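Long-range contacts in endo-beta-mannanase (Rhizomucor miehei, PDB 4QP0), which probably hydrolyses beta-1,4-mannosidic linkages at random within mannans, galactomannans and glucomannans, as a secreted endo-acting enzyme: residues N212-V217 against I250-F255; F255-E260 against V272-D277. One frame throughout, in Å; residues are numbered along the deposited sequence.

Contact 1 (N212-V217 against I250-F255)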
ATOM      1  N   ASN A 212     -15.880   0.416   9.616  1.00 33.05           N
ATOM      2  CA  ASN A 212     -16.358  -0.273   8.410  1.00 34.82           C
ATOM      3  C   ASN A 212     -15.227  -0.925   7.637  1.00 33.16           C
ATOM      4  O   ASN A 212     -15.396  -1.997   7.075  1.00 34.63           O
ATOM      5  CB  ASN A 212     -17.143   0.679   7.492  1.00 35.64           C
ATOM      6  CG  ASN A 212     -18.270   1.403   8.219  1.00 36.49           C
ATOM      7  OD1 ASN A 212     -18.967   0.823   9.049  1.00 36.50           O
ATOM      8  ND2 ASN A 212     -18.451   2.679   7.905  1.00 36.85           N
ATOM      9  N   HIS A 213     -14.070  -0.272   7.635  1.00 32.10           N
ATOM     10  CA  HIS A 213     -12.981  -0.636   6.745  1.00 31.69           C
ATOM     11  C   HIS A 213     -11.940  -1.512   7.361  1.00 32.46           C
ATOM     12  O   HIS A 213     -11.760  -1.540   8.583  1.00 33.75           O
ATOM     13  CB  HIS A 213     -12.314   0.615   6.186  1.00 29.83           C
ATOM     14  CG  HIS A 213     -13.165   1.369   5.207  1.00 28.21           C
ATOM     15  ND1 HIS A 213     -13.652   2.596   5.468  1.00 27.05           N
ATOM     16  CD2 HIS A 213     -13.614   1.027   3.934  1.00 27.06           C
ATOM     17  CE1 HIS A 213     -14.369   3.025   4.416  1.00 27.51           C
ATOM     18  NE2 HIS A 213     -14.350   2.060   3.479  1.00 27.39           N
ATOM     19  N   LEU A 214     -11.236  -2.232   6.493  1.00 32.18           N
ATOM     20  CA  LEU A 214     -10.078  -3.013   6.890  1.00 30.96           C
ATOM     21  C   LEU A 214      -8.873  -2.104   7.065  1.00 30.43           C
ATOM     22  O   LEU A 214      -8.809  -1.005   6.495  1.00 29.28           O
ATOM     23  CB  LEU A 214      -9.772  -4.105   5.861  1.00 28.84           C
ATOM     24  CG  LEU A 214     -10.908  -5.060   5.504  1.00 29.19           C
ATOM     25  CD1 LEU A 214     -10.405  -6.081   4.500  1.00 29.24           C
ATOM     26  CD2 LEU A 214     -11.469  -5.759   6.735  1.00 29.34           C
ATOM     27  N   VAL A 215      -7.922  -2.566   7.862  1.00 29.58           N
ATOM     28  CA  VAL A 215      -6.691  -1.824   8.079  1.00 31.22           C
ATOM     29  C   VAL A 215      -5.521  -2.783   7.910  1.00 31.06           C
ATOM     30  O   VAL A 215      -5.581  -3.920   8.375  1.00 31.21           O
ATOM     31  CB  VAL A 215      -6.661  -1.151   9.477  1.00 29.64           C
ATOM     32  CG1 VAL A 215      -5.417  -0.287   9.654  1.00 29.26           C
ATOM     33  CG2 VAL A 215      -7.904  -0.306   9.667  1.00 29.54           C
ATOM     34  N   ALA A 216      -4.481  -2.319   7.217  1.00 31.78           N
ATOM     35  CA  ALA A 216      -3.203  -3.022   7.132  1.00 31.48           C
ATOM     36  C   ALA A 216      -2.061  -2.028   7.315  1.00 31.67           C
ATOM     37  O   ALA A 216      -2.304  -0.843   7.539  1.00 34.53           O
ATOM     38  CB  ALA A 216      -3.080  -3.753   5.809  1.00 30.15           C
ATOM     39  N   VAL A 217      -0.820  -2.499   7.241  1.00 31.21           N
ATOM     40  CA  VAL A 217       0.318  -1.592   7.371  1.00 30.69           C
ATOM     41  C   VAL A 217       0.738  -1.047   6.019  1.00 30.29           C
ATOM     42  O   VAL A 217       0.858   0.167   5.860  1.00 30.40           O
ATOM     43  CB  VAL A 217       1.516  -2.247   8.090  1.00 30.81           C
ATOM     44  CG1 VAL A 217       2.715  -1.307   8.121  1.00 30.80           C
ATOM     45  CG2 VAL A 217       1.116  -2.645   9.496  1.00 29.96           C
ATOM     46  N   ILE A 250      -5.121  -5.093  13.048  1.00 31.40           N
ATOM     47  CA  ILE A 250      -4.682  -5.271  11.656  1.00 30.14           C
ATOM     48  C   ILE A 250      -5.480  -6.412  11.025  1.00 29.70           C
ATOM     49  O   ILE A 250      -5.404  -7.556  11.480  1.00 29.25           O
ATOM     50  CB  ILE A 250      -3.167  -5.601  11.584  1.00 29.71           C
ATOM     51  CG1 ILE A 250      -2.316  -4.533  12.304  1.00 29.47           C
ATOM     52  CG2 ILE A 250      -2.720  -5.811  10.143  1.00 30.54           C
ATOM     53  CD1 ILE A 250      -2.060  -3.260  11.519  1.00 29.16           C
ATOM     54  N   ASP A 251      -6.236  -6.110   9.976  1.00 30.19           N
ATOM     55  CA  ASP A 251      -7.142  -7.102   9.374  1.00 31.20           C
ATOM     56  C   ASP A 251      -6.486  -8.025   8.360  1.00 31.05           C
ATOM     57  O   ASP A 251      -6.847  -9.197   8.268  1.00 30.82           O
ATOM     58  CB  ASP A 251      -8.344  -6.416   8.732  1.00 32.02           C
ATOM     59  CG  ASP A 251      -9.124  -5.572   9.720  1.00 33.38           C
ATOM     60  OD1 ASP A 251      -9.573  -6.115  10.758  1.00 34.73           O
ATOM     61  OD2 ASP A 251      -9.284  -4.367   9.452  1.00 32.07           O
ATOM     62  N   PHE A 252      -5.546  -7.489   7.585  1.00 31.76           N
ATOM     63  CA  PHE A 252      -4.756  -8.294   6.657  1.00 31.50           C
ATOM     64  C   PHE A 252      -3.283  -7.876   6.648  1.00 31.82           C
ATOM     65  O   PHE A 252      -2.938  -6.753   7.027  1.00 32.02           O
ATOM     66  CB  PHE A 252      -5.360  -8.280   5.243  1.00 31.07           C
ATOM     67  CG  PHE A 252      -5.344  -6.931   4.577  1.00 31.60           C
ATOM     68  CD1 PHE A 252      -4.287  -6.558   3.761  1.00 30.91           C
ATOM     69  CD2 PHE A 252      -6.402  -6.040   4.747  1.00 32.32           C
ATOM     70  CE1 PHE A 252      -4.271  -5.316   3.147  1.00 31.50           C
ATOM     71  CE2 PHE A 252      -6.394  -4.796   4.130  1.00 31.71           C
ATOM     72  CZ  PHE A 252      -5.327  -4.433   3.331  1.00 31.56           C
ATOM     73  N   GLY A 253      -2.421  -8.803   6.240  1.00 31.42           N
ATOM     74  CA  GLY A 253      -0.988  -8.550   6.145  1.00 30.33           C
ATOM     75  C   GLY A 253      -0.563  -8.220   4.729  1.00 30.82           C
ATOM     76  O   GLY A 253      -1.170  -8.685   3.751  1.00 31.53           O
ATOM     77  N   THR A 254       0.486  -7.416   4.622  1.00 29.70           N
ATOM     78  CA  THR A 254       0.998  -7.013   3.327  1.00 30.61           C
ATOM     79  C   THR A 254       2.474  -7.324   3.207  1.00 29.63           C
ATOM     80  O   THR A 254       3.233  -7.173   4.167  1.00 29.50           O
ATOM     81  CB  THR A 254       0.812  -5.506   3.103  1.00 30.99           C
ATOM     82  OG1 THR A 254       1.117  -4.818   4.323  1.00 31.08           O
ATOM     83  CG2 THR A 254      -0.618  -5.199   2.713  1.00 30.43           C
ATOM     84  N   PHE A 255       2.861  -7.767   2.019  1.00 29.02           N
ATOM     85  CA  PHE A 255       4.261  -7.902   1.661  1.00 28.92           C
ATOM     86  C   PHE A 255       4.550  -7.540   0.193  1.00 29.79           C
ATOM     87  O   PHE A 255       3.673  -7.589  -0.680  1.00 29.76           O
ATOM     88  CB  PHE A 255       4.807  -9.284   2.046  1.00 28.36           C
ATOM     89  CG  PHE A 255       4.416 -10.401   1.110  1.00 27.66           C
ATOM     90  CD1 PHE A 255       5.334 -10.913   0.203  1.00 27.21           C
ATOM     91  CD2 PHE A 255       3.147 -10.969   1.163  1.00 27.32           C
ATOM     92  CE1 PHE A 255       4.997 -11.959  -0.645  1.00 26.25           C
ATOM     93  CE2 PHE A 255       2.801 -12.019   0.314  1.00 27.11           C
ATOM     94  CZ  PHE A 255       3.731 -12.516  -0.584  1.00 26.29           C
TER
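Val215 is gripped at both polar atoms of its backbone by a single residue, Asp251. Asp251 N donates to Val215 O over 2.8 Å, almost in line with the carbonyl bond, while Val215 N donates to Asp251 OD2, also over 2.8 Å, with an N-H...O angle of 141°. The carboxylate can turn back in this way because CG lies beside the residue's own backbone N (chi1 -58°); OD2 accepts on its anti side, and the same oxygen also forms a salt bridge with Lys207. Past this point the chains run on in roughly the same direction but diverge, and the CA atoms of Val217 and Thr254 are already 6.8 Å apart. Ala216 CB sits over one face of the Phe252 ring, 3.5 Å from its centroid, a CH-pi contact. Leu214 CB meets the edge of that ring, 3.9 Å from Phe252 CE2. Val217 CG2 and Ile250 CD1 touch at 3.8 Å, on the side lined by helix 192-209. Further along, Thr254 OG1 is hydrogen-bonded to Gly218 N. These segments carry neighbouring parallel strands, 214-216 and 253-257, of the TIM barrel of glycoside hydrolase family 5, here joined by the aspartate just preceding 253-257 and mid-strand Val215.

Contact 2 (F255-E260 against V272-D277)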
ATOM      1  N   PHE A 255       2.861  -7.767   2.019  1.00 29.02           N
ATOM      2  CA  PHE A 255       4.261  -7.902   1.661  1.00 28.92           C
ATOM      3  C   PHE A 255       4.550  -7.540   0.193  1.00 29.79           C
ATOM      4  O   PHE A 255       3.673  -7.589  -0.680  1.00 29.76           O
ATOM      5  CB  PHE A 255       4.807  -9.284   2.046  1.00 28.36           C
ATOM      6  CG  PHE A 255       4.416 -10.401   1.110  1.00 27.66           C
ATOM      7  CD1 PHE A 255       5.334 -10.913   0.203  1.00 27.21           C
ATOM      8  CD2 PHE A 255       3.147 -10.969   1.163  1.00 27.32           C
ATOM      9  CE1 PHE A 255       4.997 -11.959  -0.645  1.00 26.25           C
ATOM     10  CE2 PHE A 255       2.801 -12.019   0.314  1.00 27.11           C
ATOM     11  CZ  PHE A 255       3.731 -12.516  -0.584  1.00 26.29           C
ATOM     12  N   HIS A 256       5.796  -7.150  -0.049  1.00 30.45           N
ATOM     13  CA  HIS A 256       6.241  -6.701  -1.354  1.00 30.11           C
ATOM     14  C   HIS A 256       7.289  -7.644  -1.848  1.00 28.77           C
ATOM     15  O   HIS A 256       7.883  -8.381  -1.065  1.00 27.33           O
ATOM     16  CB  HIS A 256       6.807  -5.288  -1.249  1.00 31.64           C
ATOM     17  CG  HIS A 256       5.805  -4.263  -0.764  1.00 33.45           C
ATOM     18  ND1 HIS A 256       5.938  -2.950  -1.012  1.00 34.20           N
ATOM     19  CD2 HIS A 256       4.619  -4.408  -0.046  1.00 33.93           C
ATOM     20  CE1 HIS A 256       4.899  -2.287  -0.468  1.00 34.21           C
ATOM     21  NE2 HIS A 256       4.097  -3.179   0.124  1.00 33.94           N
ATOM     22  N   LEU A 257       7.518  -7.637  -3.157  1.00 29.67           N
ATOM     23  CA  LEU A 257       8.553  -8.466  -3.767  1.00 29.29           C
ATOM     24  C   LEU A 257       9.393  -7.677  -4.769  1.00 29.59           C
ATOM     25  O   LEU A 257       8.905  -7.276  -5.825  1.00 29.11           O
ATOM     26  CB  LEU A 257       7.942  -9.720  -4.407  1.00 28.40           C
ATOM     27  CG  LEU A 257       8.879 -10.709  -5.124  1.00 28.42           C
ATOM     28  CD1 LEU A 257      10.016 -11.159  -4.212  1.00 26.88           C
ATOM     29  CD2 LEU A 257       8.100 -11.909  -5.646  1.00 26.98           C
ATOM     30  N   TYR A 258      10.659  -7.456  -4.409  1.00 31.27           N
ATOM     31  CA  TYR A 258      11.635  -6.778  -5.265  1.00 32.07           C
ATOM     32  C   TYR A 258      13.012  -7.443  -5.160  1.00 33.16           C
ATOM     33  O   TYR A 258      13.881  -6.972  -4.404  1.00 32.86           O
ATOM     34  CB  TYR A 258      11.720  -5.282  -4.915  1.00 32.11           C
ATOM     35  CG  TYR A 258      10.482  -4.498  -5.295  1.00 32.07           C
ATOM     36  CD1 TYR A 258      10.248  -4.128  -6.622  1.00 32.22           C
ATOM     37  CD2 TYR A 258       9.538  -4.142  -4.334  1.00 31.55           C
ATOM     38  CE1 TYR A 258       9.116  -3.421  -6.982  1.00 32.13           C
ATOM     39  CE2 TYR A 258       8.405  -3.431  -4.684  1.00 32.05           C
ATOM     40  CZ  TYR A 258       8.197  -3.073  -6.010  1.00 32.82           C
ATOM     41  OH  TYR A 258       7.066  -2.362  -6.369  1.00 32.41           O
ATOM     42  N   PRO A 259      13.215  -8.548  -5.912  1.00 33.67           N
ATOM     43  CA  PRO A 259      14.465  -9.315  -5.806  1.00 34.30           C
ATOM     44  C   PRO A 259      15.707  -8.555  -6.278  1.00 35.70           C
ATOM     45  O   PRO A 259      16.787  -8.767  -5.726  1.00 36.38           O
ATOM     46  CB  PRO A 259      14.215 -10.545  -6.688  1.00 33.55           C
ATOM     47  CG  PRO A 259      13.097 -10.167  -7.590  1.00 33.33           C
ATOM     48  CD  PRO A 259      12.255  -9.182  -6.837  1.00 33.28           C
ATOM     49  N   GLU A 260      15.550  -7.681  -7.275  1.00 36.59           N
ATOM     50  CA  GLU A 260      16.673  -6.894  -7.809  1.00 35.82           C
ATOM     51  C   GLU A 260      17.150  -5.854  -6.804  1.00 34.85           C
ATOM     52  O   GLU A 260      18.348  -5.723  -6.571  1.00 34.61           O
ATOM     53  CB  GLU A 260      16.302  -6.229  -9.133  1.00 37.29           C
ATOM     54  CG  GLU A 260      15.966  -7.213 -10.241  1.00 39.25           C
ATOM     55  CD  GLU A 260      15.432  -6.524 -11.482  1.00 40.97           C
ATOM     56  OE1 GLU A 260      14.269  -6.057 -11.464  1.00 40.95           O
ATOM     57  OE2 GLU A 260      16.176  -6.450 -12.485  1.00 42.88           O
ATOM     58  N   VAL A 272      10.189 -17.284  -5.052  1.00 28.00           N
ATOM     59  CA  VAL A 272       9.132 -18.257  -4.863  1.00 27.37           C
ATOM     60  C   VAL A 272       9.053 -18.627  -3.388  1.00 26.63           C
ATOM     61  O   VAL A 272       7.974 -18.656  -2.809  1.00 27.32           O
ATOM     62  CB  VAL A 272       9.366 -19.530  -5.692  1.00 27.49           C
ATOM     63  CG1 VAL A 272       8.379 -20.611  -5.288  1.00 27.43           C
ATOM     64  CG2 VAL A 272       9.252 -19.232  -7.178  1.00 28.60           C
ATOM     65  N   GLN A 273      10.197 -18.917  -2.782  1.00 27.11           N
ATOM     66  CA  GLN A 273      10.237 -19.207  -1.343  1.00 28.01           C
ATOM     67  C   GLN A 273       9.656 -18.060  -0.505  1.00 26.99           C
ATOM     68  O   GLN A 273       9.028 -18.301   0.520  1.00 27.96           O
ATOM     69  CB  GLN A 273      11.661 -19.546  -0.883  1.00 28.96           C
ATOM     70  CG  GLN A 273      11.761 -19.974   0.573  1.00 30.45           C
ATOM     71  CD  GLN A 273      11.374 -21.427   0.773  1.00 30.68           C
ATOM     72  OE1 GLN A 273      12.138 -22.324   0.426  1.00 32.62           O
ATOM     73  NE2 GLN A 273      10.199 -21.665   1.355  1.00 29.86           N
ATOM     74  N   TRP A 274       9.854 -16.828  -0.960  1.00 26.19           N
ATOM     75  CA  TRP A 274       9.368 -15.630  -0.265  1.00 26.68           C
ATOM     76  C   TRP A 274       7.860 -15.562  -0.223  1.00 26.98           C
ATOM     77  O   TRP A 274       7.275 -15.226   0.823  1.00 25.33           O
ATOM     78  CB  TRP A 274       9.938 -14.402  -0.963  1.00 26.87           C
ATOM     79  CG  TRP A 274       9.587 -13.052  -0.378  1.00 26.00           C
ATOM     80  CD1 TRP A 274       8.853 -12.037  -0.982  1.00 25.65           C
ATOM     81  CD2 TRP A 274       9.997 -12.500   0.921  1.00 25.46           C
ATOM     82  NE1 TRP A 274       8.772 -10.936  -0.166  1.00 25.10           N
ATOM     83  CE2 TRP A 274       9.428 -11.146   0.989  1.00 25.66           C
ATOM     84  CE3 TRP A 274      10.737 -12.971   1.991  1.00 26.10           C
ATOM     85  CZ2 TRP A 274       9.609 -10.322   2.097  1.00 25.52           C
ATOM     86  CZ3 TRP A 274      10.916 -12.127   3.105  1.00 26.13           C
ATOM     87  CH2 TRP A 274      10.360 -10.839   3.152  1.00 25.66           C
ATOM     88  N   ILE A 275       7.224 -15.877  -1.358  1.00 25.79           N
ATOM     89  CA  ILE A 275       5.761 -15.924  -1.465  1.00 26.33           C
ATOM     90  C   ILE A 275       5.211 -17.042  -0.579  1.00 27.41           C
ATOM     91  O   ILE A 275       4.377 -16.796   0.295  1.00 27.21           O
ATOM     92  CB  ILE A 275       5.287 -16.126  -2.934  1.00 26.94           C
ATOM     93  CG1 ILE A 275       5.719 -14.948  -3.813  1.00 26.30           C
ATOM     94  CG2 ILE A 275       3.771 -16.308  -3.010  1.00 26.46           C
ATOM     95  CD1 ILE A 275       5.888 -15.298  -5.274  1.00 25.63           C
ATOM     96  N   LYS A 276       5.682 -18.269  -0.813  1.00 29.35           N
ATOM     97  CA  LYS A 276       5.298 -19.438  -0.015  1.00 29.24           C
ATOM     98  C   LYS A 276       5.364 -19.121   1.484  1.00 28.84           C
ATOM     99  O   LYS A 276       4.435 -19.440   2.230  1.00 28.11           O
ATOM    100  CB  LYS A 276       6.195 -20.637  -0.342  1.00 29.96           C
ATOM    101  CG  LYS A 276       5.953 -21.268  -1.703  1.00 32.29           C
ATOM    102  CD  LYS A 276       7.112 -22.151  -2.141  1.00 33.93           C
ATOM    103  CE  LYS A 276       6.925 -23.613  -1.776  1.00 35.16           C
ATOM    104  NZ  LYS A 276       7.496 -23.954  -0.446  1.00 36.31           N
ATOM    105  N   ASP A 277       6.459 -18.490   1.911  1.00 29.09           N
ATOM    106  CA  ASP A 277       6.643 -18.104   3.323  1.00 28.98           C
ATOM    107  C   ASP A 277       5.550 -17.173   3.846  1.00 27.60           C
ATOM    108  O   ASP A 277       5.113 -17.316   4.982  1.00 29.14           O
ATOM    109  CB  ASP A 277       8.028 -17.496   3.567  1.00 29.59           C
ATOM    110  CG  ASP A 277       9.148 -18.537   3.513  1.00 31.29           C
ATOM    111  OD1 ASP A 277       8.849 -19.757   3.572  1.00 31.42           O
ATOM    112  OD2 ASP A 277      10.333 -18.133   3.401  1.00 31.77           O
TER
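The ring of Phe255 turns its edge toward the face of the Trp274 indole, an offset edge-to-face pair with planes at 75° and Phe255 5.3 Å, centroid to centroid, from the five-membered ring. Trp274 NE1 lies close to the plane of the Phe255 ring, 3.5 Å from Phe255 CD1. At the edge of the indole stands the carbonyl of His256: Trp274 NE1 donates to His256 O across 2.9 Å, nearly straight at 163° and close to the indole plane, so the bond helps to fix the rotation of the ring. Trp274 CG is anti to the backbone N (chi1 -178°), which carries the indole from the helix to the strand. His278 stacks on Phe255, and Trp270 on Trp274. The axes of 255-257 and 272-277 run almost antiparallel, 9.8 Å apart at closest approach; these belong to strand 253-257 and helix 270-284, the first two elements of a beta-alpha-beta crossover that returns to strand 289-294, one of the repeating units of a TIM barrel. The His256 CB leaves the backbone away from the helix, and the two ring nitrogens are hydrogen-bonded to Glu175 and Glu292. On the helix side, Leu257 spreads its two methyls over separate partners: CD1 comes obliquely to Trp274 CD1 at 3.5 Å, and CD2 packs 4.1 Å from Ile275 CD1. Helix 299-315 reaches the same leucine through Trp309.

Overall arrangement
Both contacts are buried and both use strand 253-257, meeting at Phe255, but they serve different neighbours. Contact 1, with its centre about 10 Å from that of the chain, lies nearer the centre of the chain and joins two adjacent barrel strands; contact 2, about 16 Å from the chain centre, joins the strand to its own outer helix. The two centres are about 19 Å apart, one near the start of the strand and the other at its far end. Their chemistry differs accordingly: contact 1 combines two hydrogen bonds between Asp251 and the Val215 backbone with apolar packing round Phe252, whereas contact 2 is mostly aromatic and aliphatic, with one indole-to-carbonyl hydrogen bond.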